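Local coordinates for protein putative aldolase (Bacteroides vulgatus ATCC 8482, PDB 3DXI) that is of unknown function but folds as an aldolase-like TIM barrel, a closed ring of eight parallel strands wrapped in helices, and pairs with a second copy, at residues 31-34 and 35-38; 65-68 and 69-73; 174-177 and 178-182; 246-249 and 250-253. All coordinates share one frame; numbering follows the deposited sequence.

Contact 1: residues 31-34 and 35-38; sequences LAMN and ELPI
Met33 and Leu36 run into each other at a slant where helix 23-34 gives way to the loop before strand 40-45. Met33 is a selenomethionine. Its CB sets out away from residues 35-38, but bends at chi2 (-57°) and chi3 (106°) fold the chain back. CE therefore ends 3.4 Å from Leu36 CD1, tighter than usual for two carbons. SE comes more loosely, 4.4 Å, to Ile38 CD1. Leu36 also leans over the end of the helix: its CG is 3.3 Å from Ala32 O.

The backbone turns in the same place. Glu35 N donates to Ala32 O at 2.9 Å, from above the carbonyl plane. Leu36 N reaches Met33 O in a weak bond. Pro37 is the centre of an inverse gamma turn, in which Ile38 N bonds Leu36 O.

Glu35 keeps its carboxylate on the exposed side. One water donates to Glu35 OE2 at 2.6 Å and, weakly, to Leu31 O. A second water bridges Asn34 O and Leu36 O. The side chain of Asn34 is held by Thr73 and Ile71.

Met33 and Ile38 face strand 4-7 of the barrel, and Leu36 packs on Val250 of helix 248-265. Lys74 NZ bonds Met33 O and Ile38 O, and Leu36 O weakly. Its positive charge probably offsets the carbonyl oxygens gathered at this helix end, where the two waters donate as well.

Contact 2: residues 65-68 and 69-73; sequences LKHL and RNIST
His67 CG lies opposite the backbone N (chi1 173°), and this carries the ring along the helix toward Ile71. In Ile71, CG1 sits between the backbone N and the carbonyl carbon (chi1 55°), a tight place for a branch. With chi2 extended, CD1 then reaches the imidazole. The two side chains meet one turn apart. Ile71 CD1 is 3.6 Å from His67 NE2 and 4.0 Å from the ring centroid, an off-centre CH-pi contact. Ile71 CG1 also rests 3.3 Å from His67 O, so the isoleucine packs against both ring and backbone of the same residue.

The NE2 that Ile71 approaches is also bonded to Asp27 OD1. That bond would help fix the turn of the ring.

Backbone bonds close the last turns of helix 62-71. Arg69 N donates to Leu65 O at 2.8 Å, and Ile71 N to His67 O at 3.1 Å. Ser72, the first residue to leave helical angles, still donates its N to Leu68 O at 2.8 Å. Asn70 N has only weak bonds, to Lys66 O and His67 O. A water donates to Lys66 O and weakly to Asn70 OD1 on the outer side.

Arg69 turns its guanidinium away to a salt bridge with Asp102. Ile71 and Leu68 pack on helix 23-34, through Asp27 and Ile30 and through Val26 and Ile30. Leu68 also touches Val43, and Ser72 touches Leu41. Both lie on strand 40-45, so the helix end is lodged between helix 23-34 and the barrel wall.

Contact 3: residues 174-177 and 178-182; sequences VKNL and LKEVR
Helix 171-184 is the crossover of a beta-alpha-beta unit, between strands 159-163 and 189-192 of the barrel, and residues 174-182 form its middle. Here Lys175 and Lys179 lie side by side on the outer side and point the same way. Their NZ atoms are 4.4 Å apart, like charges at close quarters. In Lys175 the bend at chi3 (64°) sets CE 4.1 Å from Lys179 NZ, and a second bend at chi4 turns its own NZ. Lys179 runs extended, and its CG lies 3.2 Å from Lys175 O. Lys175 NZ forms a salt bridge with Asp210, which probably eases the repulsion.

Four i to i+4 backbone bonds join the two segments. Val181 N to Leu177 O, at 2.8 Å, is nearly straight at 168°. Val181 CG2 rests 3.2 Å from the same Leu177 O. Lys179 N to Lys175 O is straighter still, 171°. Leu178 N and Glu180 N complete the set with Val174 O and Asn176 O. Each donor stands somewhat tilted from the carbonyl plane.

Glu180 CG sits 3.4 Å from Asn176 O. Beyond it the chain bends at chi2, and OE2 makes a salt bridge with Lys183 NZ. The buried side is apolar. Val181 packs on Phe160 and Met162 of strand 159-163. Val174 and Leu178 cover strand 189-192 through Phe191 and Val189. Val174 also reaches helix 200-209.

Such an amphipathic helix, with aliphatic side chains on two parallel strands and lysines outward, is typical of the outer layer of a TIM barrel.

Contact 4: residues 246-249 and 250-253; sequences VDFN and VLGN
Phe248 and Leu251 pack side by side and point the same way, on the close-packed side of this helix start. Leu251 CD2 is 3.9 Å from Phe248 CD1, an oblique approach to the ring. Val246 CG1 lies over the centre of one ring face, 3.9 Å above the plane. Val246 CG1 and Leu251 CD2 meet more loosely, at 4.3 Å. Helix 231-241 backs this side, with Leu235 against Val246 and Thr236 against Phe248. The second subunit adds its Ile301 on Phe248 and its Leu271 on Leu251.

Asp247 is the N-cap of helix 248-265. Its CG stands anti to the backbone N (chi1 -178°), which swings the carboxylate over the first turn. OD1 takes Val250 N at 3.2 Å, from above the carboxylate plane, with a fairly straight bond (166°). It also takes Asn249 N, but weakly. OD2 touches Val250 CG2 at 3.4 Å, where the two side chains cross at about a right angle. The negative cap probably interacts favourably with the helix dipole. The regular i to i+4 bonds begin with Leu251 N to Asp247 O, followed by Gly252 N to Phe248 O at 2.8 Å.

On the solvent side Asn253 is exposed. It folds its amide back over the preceding turn, leaving CG 3.2 Å from Asn249 O. Asn253 N donates to that same oxygen. Asn249 instead faces the second subunit, where its OD1 accepts from Asn298 N. Asn298 of that subunit also donates ND2 to Asp247 OD1 and accepts from Phe248 N through OD1.

Contacts 1, 2 and 4 form a connected group, while contact 3 stands apart, its centre 35 Å from that of contact 2 across the barrel. Contact 1 is the middle member. It touches contact 2 through the Asn34 amide, and contact 4 through packing of Ala32 and Leu36 on 246-253. All four are partly buried; contacts 1 to 3 put apolar side chains toward the barrel strands, contact 4 toward helix 231-241 and the second subunit. Contacts 1 and 2 hold helix ends near strand 40-45, contact 3 a helix interior, and contact 4 a helix start. Only contact 4 meets the second subunit. Water bridges serve contacts 1 and 2; paired lysines mark contact 3, a carboxylate cap contact 4.

Contact 1: residues 31-34 and 35-38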
loop_
_atom_site.group_PDB
_atom_site.type_symbol
_atom_site.label_atom_id
_atom_site.label_comp_id
_atom_site.label_asym_id
_atom_site.label_seq_id
_atom_site.Cartn_x
_atom_site.Cartn_y
_atom_site.Cartn_z
ATOM N N LEU A 31 -1.627 26.200 -7.275
ATOM C CA LEU A 31 -1.422 26.962 -6.045
ATOM C C LEU A 31 -1.076 26.078 -4.846
ATOM O O LEU A 31 -0.294 26.474 -3.980
ATOM C CB LEU A 31 -2.652 27.821 -5.738
ATOM C CG LEU A 31 -2.890 28.927 -6.773
ATOM C CD1 LEU A 31 -4.202 29.640 -6.483
ATOM C CD2 LEU A 31 -1.725 29.908 -6.754
ATOM N N ALA A 32 -1.654 24.882 -4.792
ATOM C CA ALA A 32 -1.359 23.964 -3.698
ATOM C C ALA A 32 0.100 23.528 -3.807
ATOM O O ALA A 32 0.802 23.431 -2.806
ATOM C CB ALA A 32 -2.269 22.742 -3.769
HETATM N N MSE A 33 0.549 23.266 -5.030
HETATM C CA MSE A 33 1.924 22.842 -5.250
HETATM C C MSE A 33 2.909 23.919 -4.785
HETATM O O MSE A 33 4.035 23.610 -4.400
HETATM C CB MSE A 33 2.151 22.522 -6.728
HETATM C CG MSE A 33 1.339 21.341 -7.251
HETATM SE SE MSE A 33 1.622 19.676 -6.271
HETATM C CE MSE A 33 -0.054 19.638 -5.294
ATOM N N ASN A 34 2.488 25.181 -4.826
ATOM C CA ASN A 34 3.349 26.271 -4.376
ATOM C C ASN A 34 3.612 26.135 -2.874
ATOM O O ASN A 34 4.683 26.499 -2.392
ATOM C CB ASN A 34 2.704 27.644 -4.616
ATOM C CG ASN A 34 2.863 28.135 -6.043
ATOM O OD1 ASN A 34 3.608 27.559 -6.834
ATOM N ND2 ASN A 34 2.169 29.221 -6.374
ATOM N N GLU A 35 2.633 25.613 -2.139
ATOM C CA GLU A 35 2.771 25.482 -0.691
ATOM C C GLU A 35 3.105 24.089 -0.180
ATOM O O GLU A 35 2.981 23.821 1.016
ATOM C CB GLU A 35 1.505 25.986 0.006
ATOM C CG GLU A 35 1.207 27.450 -0.265
ATOM C CD GLU A 35 0.143 28.014 0.655
ATOM O OE1 GLU A 35 0.442 28.219 1.853
ATOM O OE2 GLU A 35 -0.992 28.245 0.183
ATOM N N LEU A 36 3.515 23.203 -1.081
ATOM C CA LEU A 36 3.895 21.848 -0.697
ATOM C C LEU A 36 5.366 21.678 -1.066
ATOM O O LEU A 36 5.852 22.317 -2.001
ATOM C CB LEU A 36 3.028 20.812 -1.432
ATOM C CG LEU A 36 1.542 20.735 -1.039
ATOM C CD1 LEU A 36 0.792 19.773 -1.954
ATOM C CD2 LEU A 36 1.422 20.276 0.400
ATOM N N PRO A 37 6.100 20.826 -0.333
ATOM C CA PRO A 37 7.515 20.652 -0.674
ATOM C C PRO A 37 7.752 19.821 -1.944
ATOM O O PRO A 37 8.459 18.812 -1.914
ATOM C CB PRO A 37 8.092 20.003 0.589
ATOM C CG PRO A 37 6.940 19.180 1.092
ATOM C CD PRO A 37 5.761 20.112 0.914
ATOM N N ILE A 38 7.150 20.257 -3.052
ATOM C CA ILE A 38 7.286 19.600 -4.355
ATOM C C ILE A 38 8.047 20.546 -5.286
ATOM O O ILE A 38 7.622 21.675 -5.535
ATOM C CB ILE A 38 5.909 19.261 -4.977
ATOM C CG1 ILE A 38 5.302 18.039 -4.283
ATOM C CG2 ILE A 38 6.060 18.982 -6.462
ATOM C CD1 ILE A 38 4.394 18.362 -3.128
HETATM O O HOH W 1 -2.200 27.108 -1.765
HETATM O O HOH W 2 7.139 25.095 -0.912
#

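Contact 2: residues 65-68 and 69-73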
loop_
_atom_site.group_PDB
_atom_site.type_symbol
_atom_site.label_atom_id
_atom_site.label_comp_id
_atom_site.label_asym_id
_atom_site.label_seq_id
_atom_site.Cartn_x
_atom_site.Cartn_y
_atom_site.Cartn_z
ATOM N N LEU A 65 0.376 27.317 -20.604
ATOM C CA LEU A 65 1.687 27.371 -19.973
ATOM C C LEU A 65 2.065 28.767 -19.465
ATOM O O LEU A 65 2.727 28.893 -18.435
ATOM C CB LEU A 65 2.759 26.835 -20.937
ATOM C CG LEU A 65 2.661 25.323 -21.198
ATOM C CD1 LEU A 65 3.608 24.917 -22.302
ATOM C CD2 LEU A 65 2.974 24.560 -19.913
ATOM N N LYS A 66 1.648 29.812 -20.175
ATOM C CA LYS A 66 1.954 31.175 -19.747
ATOM C C LYS A 66 1.273 31.470 -18.415
ATOM O O LYS A 66 1.846 32.130 -17.545
ATOM C CB LYS A 66 1.478 32.193 -20.784
ATOM C CG LYS A 66 2.332 32.271 -22.027
ATOM C CD LYS A 66 1.781 33.324 -22.978
ATOM C CE LYS A 66 2.664 33.475 -24.204
ATOM N NZ LYS A 66 2.128 34.517 -25.121
ATOM N N HIS A 67 0.042 30.989 -18.273
ATOM C CA HIS A 67 -0.734 31.171 -17.053
ATOM C C HIS A 67 -0.095 30.397 -15.896
ATOM O O HIS A 67 0.149 30.947 -14.821
ATOM C CB HIS A 67 -2.168 30.680 -17.280
ATOM C CG HIS A 67 -3.012 30.675 -16.044
ATOM N ND1 HIS A 67 -3.279 31.818 -15.323
ATOM C CD2 HIS A 67 -3.653 29.667 -15.406
ATOM C CE1 HIS A 67 -4.050 31.514 -14.292
ATOM N NE2 HIS A 67 -4.290 30.215 -14.320
ATOM N N LEU A 68 0.176 29.118 -16.122
ATOM C CA LEU A 68 0.788 28.275 -15.097
ATOM C C LEU A 68 2.148 28.824 -14.673
ATOM O O LEU A 68 2.481 28.840 -13.487
ATOM C CB LEU A 68 0.956 26.843 -15.618
ATOM C CG LEU A 68 -0.317 26.114 -16.066
ATOM C CD1 LEU A 68 0.030 24.667 -16.392
ATOM C CD2 LEU A 68 -1.382 26.169 -14.971
ATOM N N ARG A 69 2.936 29.268 -15.647
ATOM C CA ARG A 69 4.254 29.814 -15.354
ATOM C C ARG A 69 4.133 31.109 -14.556
ATOM O O ARG A 69 5.003 31.454 -13.753
ATOM C CB ARG A 69 5.018 30.076 -16.651
ATOM C CG ARG A 69 6.387 30.670 -16.425
ATOM C CD ARG A 69 7.210 29.775 -15.511
ATOM N NE ARG A 69 8.359 29.222 -16.215
ATOM C CZ ARG A 69 9.154 28.264 -15.739
ATOM N NH1 ARG A 69 8.929 27.732 -14.542
ATOM N NH2 ARG A 69 10.183 27.847 -16.467
ATOM N N ASN A 70 3.034 31.817 -14.780
ATOM C CA ASN A 70 2.774 33.073 -14.102
ATOM C C ASN A 70 2.458 32.892 -12.618
ATOM O O ASN A 70 2.928 33.661 -11.779
ATOM C CB ASN A 70 1.609 33.776 -14.794
ATOM C CG ASN A 70 1.916 35.209 -15.133
ATOM O OD1 ASN A 70 3.031 35.538 -15.551
ATOM N ND2 ASN A 70 0.920 36.079 -14.975
ATOM N N ILE A 71 1.674 31.867 -12.297
ATOM C CA ILE A 71 1.275 31.625 -10.914
ATOM C C ILE A 71 2.070 30.577 -10.141
ATOM O O ILE A 71 1.985 30.532 -8.915
ATOM C CB ILE A 71 -0.231 31.269 -10.828
ATOM C CG1 ILE A 71 -0.549 30.081 -11.739
ATOM C CG2 ILE A 71 -1.070 32.480 -11.222
ATOM C CD1 ILE A 71 -1.972 29.560 -11.605
ATOM N N SER A 72 2.839 29.741 -10.837
ATOM C CA SER A 72 3.641 28.719 -10.159
ATOM C C SER A 72 5.050 29.210 -9.811
ATOM O O SER A 72 5.699 29.891 -10.608
ATOM C CB SER A 72 3.751 27.457 -11.028
ATOM O OG SER A 72 4.619 26.501 -10.434
ATOM N N THR A 73 5.517 28.855 -8.618
ATOM C CA THR A 73 6.860 29.225 -8.176
ATOM C C THR A 73 7.818 28.029 -8.294
ATOM O O THR A 73 8.981 28.112 -7.899
ATOM C CB THR A 73 6.863 29.687 -6.707
ATOM O OG1 THR A 73 6.465 28.596 -5.866
ATOM C CG2 THR A 73 5.902 30.858 -6.511
HETATM O O HOH W 3 4.067 33.910 -18.235
#

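Contact 3: residues 174-177 and 178-182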
loop_
_atom_site.group_PDB
_atom_site.type_symbol
_atom_site.label_atom_id
_atom_site.label_comp_id
_atom_site.label_asym_id
_atom_site.label_seq_id
_atom_site.Cartn_x
_atom_site.Cartn_y
_atom_site.Cartn_z
ATOM N N VAL A 174 15.053 -2.410 -6.407
ATOM C CA VAL A 174 15.256 -0.972 -6.585
ATOM C C VAL A 174 16.664 -0.589 -6.131
ATOM O O VAL A 174 17.347 0.186 -6.807
ATOM C CB VAL A 174 14.222 -0.128 -5.789
ATOM C CG1 VAL A 174 14.561 1.356 -5.906
ATOM C CG2 VAL A 174 12.811 -0.388 -6.322
ATOM N N LYS A 175 17.095 -1.127 -4.991
ATOM C CA LYS A 175 18.438 -0.838 -4.484
ATOM C C LYS A 175 19.491 -1.286 -5.488
ATOM O O LYS A 175 20.387 -0.525 -5.844
ATOM C CB LYS A 175 18.709 -1.569 -3.164
ATOM C CG LYS A 175 17.983 -1.012 -1.963
ATOM C CD LYS A 175 18.268 -1.841 -0.712
ATOM C CE LYS A 175 19.735 -1.779 -0.317
ATOM N NZ LYS A 175 20.147 -0.397 0.064
ATOM N N ASN A 176 19.383 -2.535 -5.927
ATOM C CA ASN A 176 20.338 -3.105 -6.871
ATOM C C ASN A 176 20.430 -2.309 -8.168
ATOM O O ASN A 176 21.527 -1.992 -8.634
ATOM C CB ASN A 176 19.968 -4.556 -7.183
ATOM C CG ASN A 176 20.875 -5.176 -8.225
ATOM O OD1 ASN A 176 22.070 -5.358 -7.996
ATOM N ND2 ASN A 176 20.312 -5.495 -9.383
ATOM N N LEU A 177 19.278 -1.993 -8.750
ATOM C CA LEU A 177 19.239 -1.241 -9.997
ATOM C C LEU A 177 19.814 0.163 -9.837
ATOM O O LEU A 177 20.503 0.659 -10.727
ATOM C CB LEU A 177 17.807 -1.175 -10.524
ATOM C CG LEU A 177 17.285 -2.486 -11.119
ATOM C CD1 LEU A 177 15.797 -2.358 -11.409
ATOM C CD2 LEU A 177 18.062 -2.818 -12.388
ATOM N N LEU A 178 19.534 0.803 -8.705
ATOM C CA LEU A 178 20.062 2.139 -8.466
ATOM C C LEU A 178 21.587 2.037 -8.434
ATOM O O LEU A 178 22.282 2.794 -9.109
ATOM C CB LEU A 178 19.533 2.693 -7.139
ATOM C CG LEU A 178 20.055 4.063 -6.693
ATOM C CD1 LEU A 178 19.849 5.089 -7.803
ATOM C CD2 LEU A 178 19.337 4.489 -5.417
ATOM N N LYS A 179 22.100 1.085 -7.654
ATOM C CA LYS A 179 23.542 0.871 -7.550
ATOM C C LYS A 179 24.142 0.600 -8.931
ATOM O O LYS A 179 25.232 1.077 -9.250
ATOM C CB LYS A 179 23.845 -0.310 -6.631
ATOM C CG LYS A 179 23.438 -0.106 -5.181
ATOM C CD LYS A 179 23.691 -1.376 -4.364
ATOM C CE LYS A 179 23.249 -1.213 -2.909
ATOM N NZ LYS A 179 23.324 -2.507 -2.157
ATOM N N GLU A 180 23.427 -0.167 -9.750
ATOM C CA GLU A 180 23.900 -0.480 -11.098
ATOM C C GLU A 180 23.966 0.757 -11.983
ATOM O O GLU A 180 24.973 0.996 -12.647
ATOM C CB GLU A 180 22.995 -1.529 -11.754
ATOM C CG GLU A 180 23.307 -2.943 -11.321
ATOM C CD GLU A 180 24.706 -3.352 -11.718
ATOM O OE1 GLU A 180 24.963 -3.482 -12.930
ATOM O OE2 GLU A 180 25.554 -3.530 -10.823
ATOM N N VAL A 181 22.892 1.538 -11.993
ATOM C CA VAL A 181 22.830 2.750 -12.801
ATOM C C VAL A 181 23.972 3.704 -12.431
ATOM O O VAL A 181 24.590 4.309 -13.307
ATOM C CB VAL A 181 21.440 3.446 -12.636
ATOM C CG1 VAL A 181 21.440 4.827 -13.272
ATOM C CG2 VAL A 181 20.355 2.584 -13.305
ATOM N N ARG A 182 24.265 3.814 -11.139
ATOM C CA ARG A 182 25.338 4.686 -10.674
ATOM C C ARG A 182 26.708 4.262 -11.214
ATOM O O ARG A 182 27.636 5.070 -11.245
ATOM C CB ARG A 182 25.384 4.707 -9.142
ATOM C CG ARG A 182 24.125 5.245 -8.463
ATOM C CD ARG A 182 23.917 6.715 -8.745
ATOM N NE ARG A 182 23.023 7.319 -7.761
ATOM C CZ ARG A 182 22.566 8.565 -7.835
ATOM N NH1 ARG A 182 22.914 9.341 -8.854
ATOM N NH2 ARG A 182 21.764 9.034 -6.889
#

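Contact 4: residues 246-249 and 250-253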
loop_
_atom_site.group_PDB
_atom_site.type_symbol
_atom_site.label_atom_id
_atom_site.label_comp_id
_atom_site.label_asym_id
_atom_site.label_seq_id
_atom_site.Cartn_x
_atom_site.Cartn_y
_atom_site.Cartn_z
ATOM N N VAL A 246 5.834 19.961 6.172
ATOM C CA VAL A 246 4.703 19.874 5.252
ATOM C C VAL A 246 3.470 20.614 5.767
ATOM O O VAL A 246 3.140 20.533 6.954
ATOM C CB VAL A 246 4.296 18.400 5.015
ATOM C CG1 VAL A 246 3.020 18.330 4.178
ATOM C CG2 VAL A 246 5.414 17.659 4.324
ATOM N N ASP A 247 2.789 21.329 4.873
ATOM C CA ASP A 247 1.562 22.033 5.242
ATOM C C ASP A 247 0.438 21.054 4.933
ATOM O O ASP A 247 -0.015 20.947 3.792
ATOM C CB ASP A 247 1.350 23.294 4.408
ATOM C CG ASP A 247 0.102 24.059 4.828
ATOM O OD1 ASP A 247 -0.829 23.427 5.366
ATOM O OD2 ASP A 247 0.045 25.286 4.617
ATOM N N PHE A 248 0.001 20.339 5.959
ATOM C CA PHE A 248 -1.042 19.342 5.807
ATOM C C PHE A 248 -2.422 19.910 5.507
ATOM O O PHE A 248 -3.278 19.208 4.966
ATOM C CB PHE A 248 -1.067 18.466 7.054
ATOM C CG PHE A 248 0.122 17.554 7.161
ATOM C CD1 PHE A 248 0.192 16.397 6.393
ATOM C CD2 PHE A 248 1.190 17.868 8.001
ATOM C CE1 PHE A 248 1.305 15.567 6.459
ATOM C CE2 PHE A 248 2.312 17.043 8.076
ATOM C CZ PHE A 248 2.371 15.890 7.304
ATOM N N ASN A 249 -2.641 21.175 5.854
ATOM C CA ASN A 249 -3.927 21.805 5.590
ATOM C C ASN A 249 -4.087 21.873 4.078
ATOM O O ASN A 249 -5.133 21.496 3.542
ATOM C CB ASN A 249 -3.985 23.209 6.210
ATOM C CG ASN A 249 -4.182 23.171 7.723
ATOM O OD1 ASN A 249 -4.057 22.121 8.351
ATOM N ND2 ASN A 249 -4.485 24.326 8.314
ATOM N N VAL A 250 -3.038 22.335 3.400
ATOM C CA VAL A 250 -3.035 22.424 1.941
ATOM C C VAL A 250 -3.120 21.021 1.332
ATOM O O VAL A 250 -3.849 20.801 0.373
ATOM C CB VAL A 250 -1.745 23.115 1.415
ATOM C CG1 VAL A 250 -1.641 22.959 -0.097
ATOM C CG2 VAL A 250 -1.760 24.603 1.785
ATOM N N LEU A 251 -2.374 20.074 1.893
ATOM C CA LEU A 251 -2.383 18.710 1.384
ATOM C C LEU A 251 -3.807 18.143 1.432
ATOM O O LEU A 251 -4.283 17.555 0.463
ATOM C CB LEU A 251 -1.425 17.834 2.205
ATOM C CG LEU A 251 -1.122 16.420 1.694
ATOM C CD1 LEU A 251 -0.674 16.467 0.234
ATOM C CD2 LEU A 251 -0.029 15.806 2.562
ATOM N N GLY A 252 -4.485 18.327 2.560
ATOM C CA GLY A 252 -5.846 17.839 2.683
ATOM C C GLY A 252 -6.784 18.518 1.698
ATOM O O GLY A 252 -7.669 17.877 1.126
ATOM N N ASN A 253 -6.600 19.820 1.491
ATOM C CA ASN A 253 -7.454 20.544 0.562
ATOM C C ASN A 253 -7.249 20.119 -0.889
ATOM O O ASN A 253 -8.212 20.025 -1.647
ATOM C CB ASN A 253 -7.245 22.056 0.681
ATOM C CG ASN A 253 -7.704 22.606 2.021
ATOM O OD1 ASN A 253 -8.579 22.030 2.673
ATOM N ND2 ASN A 253 -7.124 23.729 2.434
#